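Local structure of packaging protein UL32 (Human herpesvirus 8 type M, 6XF9) at residues K328-I333 with E362-L367; C296-C301 with E353-C358. The protein probably helps bring newly made capsids to nuclear replication compartments for genome cleavage and packaging, and assembles into a pentameric zinc-binding ring. One frame throughout, in Å; residues are numbered along the deposited sequence.

Contact 1: K328-I333 with E362-L367; sequences KLVDRI and EIHKHL. With ZN (zinc ion), chain P.
His-364 reaches from helix 360-369 to the first turn of helix 329-338 and meets Leu-329, Val-330 and Ile-333. Its CB lies 3.7 Å from Val-330 CG1 and also touches Ile-333 CD1. CG is extended away from the backbone N (chi1 -180°), which carries the imidazole across the gap between the helices. On the ring, ND1 is 3.6 Å from Val-330 CG1, while CD2 on the other branch packs 3.9 Å from Leu-329 CB. At the far end NE2 comes within 4.1 Å of Leu-329 CD1. Ile-333, one turn along from Leu-329, and Ile-363, next to His-364, run past one another in opposite directions, with Ile-333 CG2 3.6 Å from Ile-363 CG2. The tip of Ile-333, CD1, rests on the backbone of His-364, 3.5 Å from its N. The helix segments cross at 114° with axes 9.4 Å apart. His-366, on the same helix as His-364, gives ND1 to the zinc ion at 2.2 Å. The ND1 of His-364 is instead hydrogen-bonded to Tyr-466 OH, and their rings meet nearly at right angles. No hydrogen bond joins the two segments, so their grip is apolar, and the buried imidazole has its polar anchor in the C-terminal residues.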
loop_
_atom_site.group_PDB
_atom_site.type_symbol
_atom_site.label_atom_id
_atom_site.label_comp_id
_atom_site.label_asym_id
_atom_site.label_seq_id
_atom_site.Cartn_x
_atom_site.Cartn_y
_atom_site.Cartn_z
ATOM N N LYS D 328 37.035 14.922 -5.593
ATOM C CA LYS D 328 36.093 14.009 -6.228
ATOM C C LYS D 328 36.743 13.065 -7.237
ATOM O O LYS D 328 37.751 13.370 -7.819
ATOM C CB LYS D 328 34.881 14.756 -6.785
ATOM C CG LYS D 328 35.071 15.418 -8.125
ATOM C CD LYS D 328 34.228 16.663 -8.285
ATOM C CE LYS D 328 32.772 16.366 -8.502
ATOM N NZ LYS D 328 31.992 17.615 -8.495
ATOM N N LEU D 329 36.152 11.904 -7.432
ATOM C CA LEU D 329 36.752 10.876 -8.271
ATOM C C LEU D 329 37.043 11.398 -9.681
ATOM O O LEU D 329 38.039 11.004 -10.292
ATOM C CB LEU D 329 35.848 9.651 -8.312
ATOM C CG LEU D 329 35.818 8.940 -6.972
ATOM C CD1 LEU D 329 34.693 7.891 -6.894
ATOM C CD2 LEU D 329 37.168 8.346 -6.774
ATOM N N VAL D 330 36.191 12.273 -10.233
ATOM C CA VAL D 330 36.464 12.729 -11.601
ATOM C C VAL D 330 37.652 13.686 -11.626
ATOM O O VAL D 330 38.374 13.761 -12.629
ATOM C CB VAL D 330 35.226 13.365 -12.278
ATOM C CG1 VAL D 330 34.188 12.325 -12.591
ATOM C CG2 VAL D 330 34.633 14.458 -11.436
ATOM N N ASP D 331 37.872 14.445 -10.548
ATOM C CA ASP D 331 39.062 15.294 -10.468
ATOM C C ASP D 331 40.334 14.479 -10.216
ATOM O O ASP D 331 41.367 14.742 -10.841
ATOM C CB ASP D 331 38.865 16.354 -9.387
ATOM C CG ASP D 331 37.952 17.471 -9.848
ATOM O OD1 ASP D 331 37.980 17.760 -11.071
ATOM O OD2 ASP D 331 37.185 18.022 -9.010
ATOM N N ARG D 332 40.272 13.469 -9.334
ATOM C CA ARG D 332 41.418 12.587 -9.114
ATOM C C ARG D 332 41.862 11.936 -10.411
ATOM O O ARG D 332 43.063 11.793 -10.671
ATOM C CB ARG D 332 41.058 11.491 -8.128
ATOM C CG ARG D 332 40.894 11.914 -6.725
ATOM C CD ARG D 332 40.433 10.758 -5.881
ATOM N NE ARG D 332 40.177 11.189 -4.519
ATOM C CZ ARG D 332 40.822 10.736 -3.460
ATOM N NH1 ARG D 332 41.760 9.813 -3.611
ATOM N NH2 ARG D 332 40.507 11.198 -2.253
ATOM N N ILE D 333 40.903 11.487 -11.214
ATOM C CA ILE D 333 41.218 10.908 -12.509
ATOM C C ILE D 333 41.910 11.940 -13.393
ATOM O O ILE D 333 42.905 11.640 -14.066
ATOM C CB ILE D 333 39.930 10.367 -13.149
ATOM C CG1 ILE D 333 39.411 9.177 -12.345
ATOM C CG2 ILE D 333 40.167 9.995 -14.581
ATOM C CD1 ILE D 333 37.945 8.875 -12.558
ATOM N N GLU D 362 34.213 8.909 -18.584
ATOM C CA GLU D 362 34.343 7.542 -19.096
ATOM C C GLU D 362 35.147 6.692 -18.143
ATOM O O GLU D 362 34.808 5.530 -17.905
ATOM C CB GLU D 362 34.992 7.499 -20.478
ATOM C CG GLU D 362 34.244 8.255 -21.572
ATOM C CD GLU D 362 34.764 7.931 -22.958
ATOM O OE1 GLU D 362 35.485 8.798 -23.517
ATOM O OE2 GLU D 362 34.495 6.803 -23.459
ATOM N N ILE D 363 36.232 7.250 -17.602
ATOM C CA ILE D 363 37.063 6.505 -16.666
ATOM C C ILE D 363 36.349 6.374 -15.329
ATOM O O ILE D 363 36.377 5.310 -14.699
ATOM C CB ILE D 363 38.436 7.189 -16.535
ATOM C CG1 ILE D 363 39.195 7.055 -17.849
ATOM C CG2 ILE D 363 39.260 6.585 -15.415
ATOM C CD1 ILE D 363 40.279 8.057 -18.010
ATOM N N HIS D 364 35.679 7.442 -14.878
ATOM C CA HIS D 364 34.857 7.347 -13.673
ATOM C C HIS D 364 33.807 6.261 -13.824
ATOM O O HIS D 364 33.640 5.410 -12.944
ATOM C CB HIS D 364 34.169 8.682 -13.387
ATOM C CG HIS D 364 33.306 8.668 -12.160
ATOM N ND1 HIS D 364 32.131 9.386 -12.064
ATOM C CD2 HIS D 364 33.459 8.038 -10.970
ATOM C CE1 HIS D 364 31.590 9.185 -10.875
ATOM N NE2 HIS D 364 32.375 8.372 -10.191
ATOM N N LYS D 365 33.065 6.297 -14.935
ATOM C CA LYS D 365 32.025 5.308 -15.189
ATOM C C LYS D 365 32.592 3.909 -15.191
ATOM O O LYS D 365 31.994 2.989 -14.626
ATOM C CB LYS D 365 31.353 5.596 -16.518
ATOM C CG LYS D 365 30.529 4.477 -17.027
ATOM C CD LYS D 365 30.065 4.780 -18.431
ATOM C CE LYS D 365 29.579 3.526 -19.075
ATOM N NZ LYS D 365 28.918 3.855 -20.340
ATOM N N HIS D 366 33.743 3.722 -15.821
ATOM C CA HIS D 366 34.242 2.365 -16.012
ATOM C C HIS D 366 34.829 1.786 -14.744
ATOM O O HIS D 366 34.574 0.626 -14.424
ATOM C CB HIS D 366 35.302 2.341 -17.130
ATOM C CG HIS D 366 36.003 1.024 -17.265
ATOM N ND1 HIS D 366 35.467 -0.039 -17.966
ATOM C CD2 HIS D 366 37.181 0.593 -16.761
ATOM C CE1 HIS D 366 36.296 -1.065 -17.891
ATOM N NE2 HIS D 366 37.336 -0.712 -17.156
ATOM N N LEU D 367 35.594 2.563 -13.984
ATOM C CA LEU D 367 36.268 1.990 -12.822
ATOM C C LEU D 367 35.407 1.985 -11.567
ATOM O O LEU D 367 35.644 1.161 -10.677
ATOM C CB LEU D 367 37.565 2.744 -12.510
ATOM C CG LEU D 367 38.739 2.617 -13.481
ATOM C CD1 LEU D 367 39.802 3.635 -13.112
ATOM C CD2 LEU D 367 39.309 1.225 -13.462
HETATM ZN ZN ZN P . 33.724 -0.129 -19.300
#

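Contact 2: C296-C301 with E353-C358; sequences CLLCEC and ELIRGC. With ZN (zinc ion), chain P.
A zinc site of three cysteines and one histidine, with a CxxC pair, opens helix 297-304, and a neighbouring flank of this helix packs against the end of helix 349-357 and Cys-358 just after it. Leu-298 enters this interface through CD2, which lies 3.8 Å from Cys-358 SG and 4.0 Å from Ile-355 CG1; the leucine and isoleucine side chains cross at about a right angle. Next to them, Leu-297 sets its CB 4.3 Å from Leu-354 CD2. Leu-354 has CG extended away from its backbone N (chi1 -166°), and both of its methyls face Cys-301 SG from the same side, CD1 and CD2 each 4.1 Å from the sulfur. The two helix segments run nearly antiparallel, at 160°, with axes 10.8 Å apart. Across the interface Cys-301 and Cys-358 pack against aliphatic carbons, whereas Cys-296 and Cys-299 are zinc ligands, each holding the ion through SG at 2.3 Å. His-366 and Cys-373 complete the site. Cys-296 also serves as the N-cap: its SG accepts a hydrogen bond from Cys-299 N, 3.5 Å away, with an angle of 150° at the hydrogen. This bond ties one ligand to the backbone of the other and probably eases the negative charge on the thiolate. Beyond the interface, Ile-355 leans on Leu-312 and Leu-315 of helix 308-321, and Leu-298 also touches His-366.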
loop_
_atom_site.group_PDB
_atom_site.type_symbol
_atom_site.label_atom_id
_atom_site.label_comp_id
_atom_site.label_asym_id
_atom_site.label_seq_id
_atom_site.Cartn_x
_atom_site.Cartn_y
_atom_site.Cartn_z
ATOM N N CYS D 296 31.489 1.517 -24.136
ATOM C CA CYS D 296 32.615 1.903 -23.304
ATOM C C CYS D 296 33.922 1.517 -23.971
ATOM O O CYS D 296 34.107 0.359 -24.365
ATOM C CB CYS D 296 32.505 1.242 -21.948
ATOM S SG CYS D 296 33.965 1.494 -20.944
ATOM N N LEU D 297 34.824 2.490 -24.127
ATOM C CA LEU D 297 36.064 2.198 -24.845
ATOM C C LEU D 297 37.034 1.409 -23.995
ATOM O O LEU D 297 37.774 0.582 -24.527
ATOM C CB LEU D 297 36.753 3.478 -25.294
ATOM C CG LEU D 297 36.363 3.990 -26.663
ATOM C CD1 LEU D 297 36.898 5.409 -26.804
ATOM C CD2 LEU D 297 36.960 3.073 -27.698
ATOM N N LEU D 298 37.031 1.635 -22.678
ATOM C CA LEU D 298 37.931 0.904 -21.804
ATOM C C LEU D 298 37.547 -0.561 -21.688
ATOM O O LEU D 298 38.398 -1.399 -21.371
ATOM C CB LEU D 298 37.977 1.565 -20.428
ATOM C CG LEU D 298 38.283 3.063 -20.476
ATOM C CD1 LEU D 298 38.200 3.685 -19.109
ATOM C CD2 LEU D 298 39.670 3.234 -21.028
ATOM N N CYS D 299 36.273 -0.895 -21.879
ATOM C CA CYS D 299 35.906 -2.306 -21.940
ATOM C C CYS D 299 36.389 -2.946 -23.230
ATOM O O CYS D 299 36.707 -4.138 -23.240
ATOM C CB CYS D 299 34.390 -2.486 -21.802
ATOM S SG CYS D 299 33.738 -2.312 -20.103
ATOM N N GLU D 300 36.397 -2.199 -24.337
ATOM C CA GLU D 300 37.025 -2.716 -25.549
ATOM C C GLU D 300 38.490 -3.021 -25.277
ATOM O O GLU D 300 38.984 -4.099 -25.620
ATOM C CB GLU D 300 36.899 -1.702 -26.688
ATOM C CG GLU D 300 35.478 -1.239 -26.955
ATOM C CD GLU D 300 34.535 -2.360 -27.296
ATOM O OE1 GLU D 300 34.968 -3.282 -27.998
ATOM O OE2 GLU D 300 33.371 -2.345 -26.826
ATOM N N CYS D 301 39.180 -2.114 -24.583
ATOM C CA CYS D 301 40.589 -2.325 -24.289
ATOM C C CYS D 301 40.804 -3.571 -23.459
ATOM O O CYS D 301 41.833 -4.240 -23.598
ATOM C CB CYS D 301 41.165 -1.112 -23.570
ATOM S SG CYS D 301 41.241 0.308 -24.667
ATOM N N GLU D 353 47.836 6.331 -24.698
ATOM C CA GLU D 353 47.226 7.557 -25.211
ATOM C C GLU D 353 45.707 7.454 -25.301
ATOM O O GLU D 353 45.015 8.463 -25.137
ATOM C CB GLU D 353 47.848 7.932 -26.554
ATOM C CG GLU D 353 47.283 9.202 -27.158
ATOM C CD GLU D 353 48.082 9.673 -28.350
ATOM O OE1 GLU D 353 48.995 8.920 -28.773
ATOM O OE2 GLU D 353 47.780 10.776 -28.873
ATOM N N LEU D 354 45.169 6.270 -25.595
ATOM C CA LEU D 354 43.716 6.114 -25.636
ATOM C C LEU D 354 43.117 6.352 -24.253
ATOM O O LEU D 354 42.152 7.113 -24.108
ATOM C CB LEU D 354 43.346 4.729 -26.168
ATOM C CG LEU D 354 41.906 4.460 -26.599
ATOM C CD1 LEU D 354 41.889 3.210 -27.459
ATOM C CD2 LEU D 354 40.949 4.288 -25.405
ATOM N N ILE D 355 43.652 5.664 -23.236
ATOM C CA ILE D 355 43.162 5.808 -21.867
ATOM C C ILE D 355 43.226 7.266 -21.429
ATOM O O ILE D 355 42.277 7.799 -20.843
ATOM C CB ILE D 355 43.950 4.880 -20.922
ATOM C CG1 ILE D 355 43.638 3.405 -21.235
ATOM C CG2 ILE D 355 43.664 5.203 -19.459
ATOM C CD1 ILE D 355 44.454 2.410 -20.404
ATOM N N ARG D 356 44.345 7.934 -21.705
ATOM C CA ARG D 356 44.518 9.331 -21.305
ATOM C C ARG D 356 43.650 10.285 -22.102
ATOM O O ARG D 356 43.453 11.425 -21.673
ATOM C CB ARG D 356 45.980 9.723 -21.429
ATOM C CG ARG D 356 46.840 8.905 -20.493
ATOM C CD ARG D 356 48.261 9.380 -20.518
ATOM N NE ARG D 356 48.341 10.790 -20.158
ATOM C CZ ARG D 356 49.408 11.549 -20.372
ATOM N NH1 ARG D 356 50.492 11.014 -20.926
ATOM N NH2 ARG D 356 49.401 12.829 -20.009
ATOM N N GLY D 357 43.189 9.875 -23.283
ATOM C CA GLY D 357 42.268 10.693 -24.054
ATOM C C GLY D 357 40.819 10.563 -23.636
ATOM O O GLY D 357 40.011 11.436 -23.969
ATOM N N CYS D 358 40.465 9.473 -22.951
ATOM C CA CYS D 358 39.112 9.315 -22.444
ATOM C C CYS D 358 38.772 10.447 -21.489
ATOM O O CYS D 358 39.636 10.974 -20.783
ATOM C CB CYS D 358 38.950 7.970 -21.738
ATOM S SG CYS D 358 38.946 6.519 -22.838
HETATM ZN ZN ZN P . 33.724 -0.129 -19.300
#

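In the fold
The centres of the two contacts are about 12 Å apart, on the same side of the chain's centre, and their segments alternate along the chain: 296-301, 328-333, 353-358, 362-367. Helices 329-338, 349-357 and 360-369 are consecutive, so the last of these follows directly on the helix that packs in contact 2. The zinc ion joins the contacts: 296-301 supplies two cysteines and 362-367 the histidine. Ile-363 of contact 1 also packs directly on contact 2, with CG1 3.7 Å from Leu-298 CD1. Contact 1 extends outward to a neighbouring subunit, whose backbone at Ser-50 and Cys-52 hydrogen-bonds to the side chains of Lys-328 and Asp-331, thereby linking the zinc-centred helices to the pentamer interface.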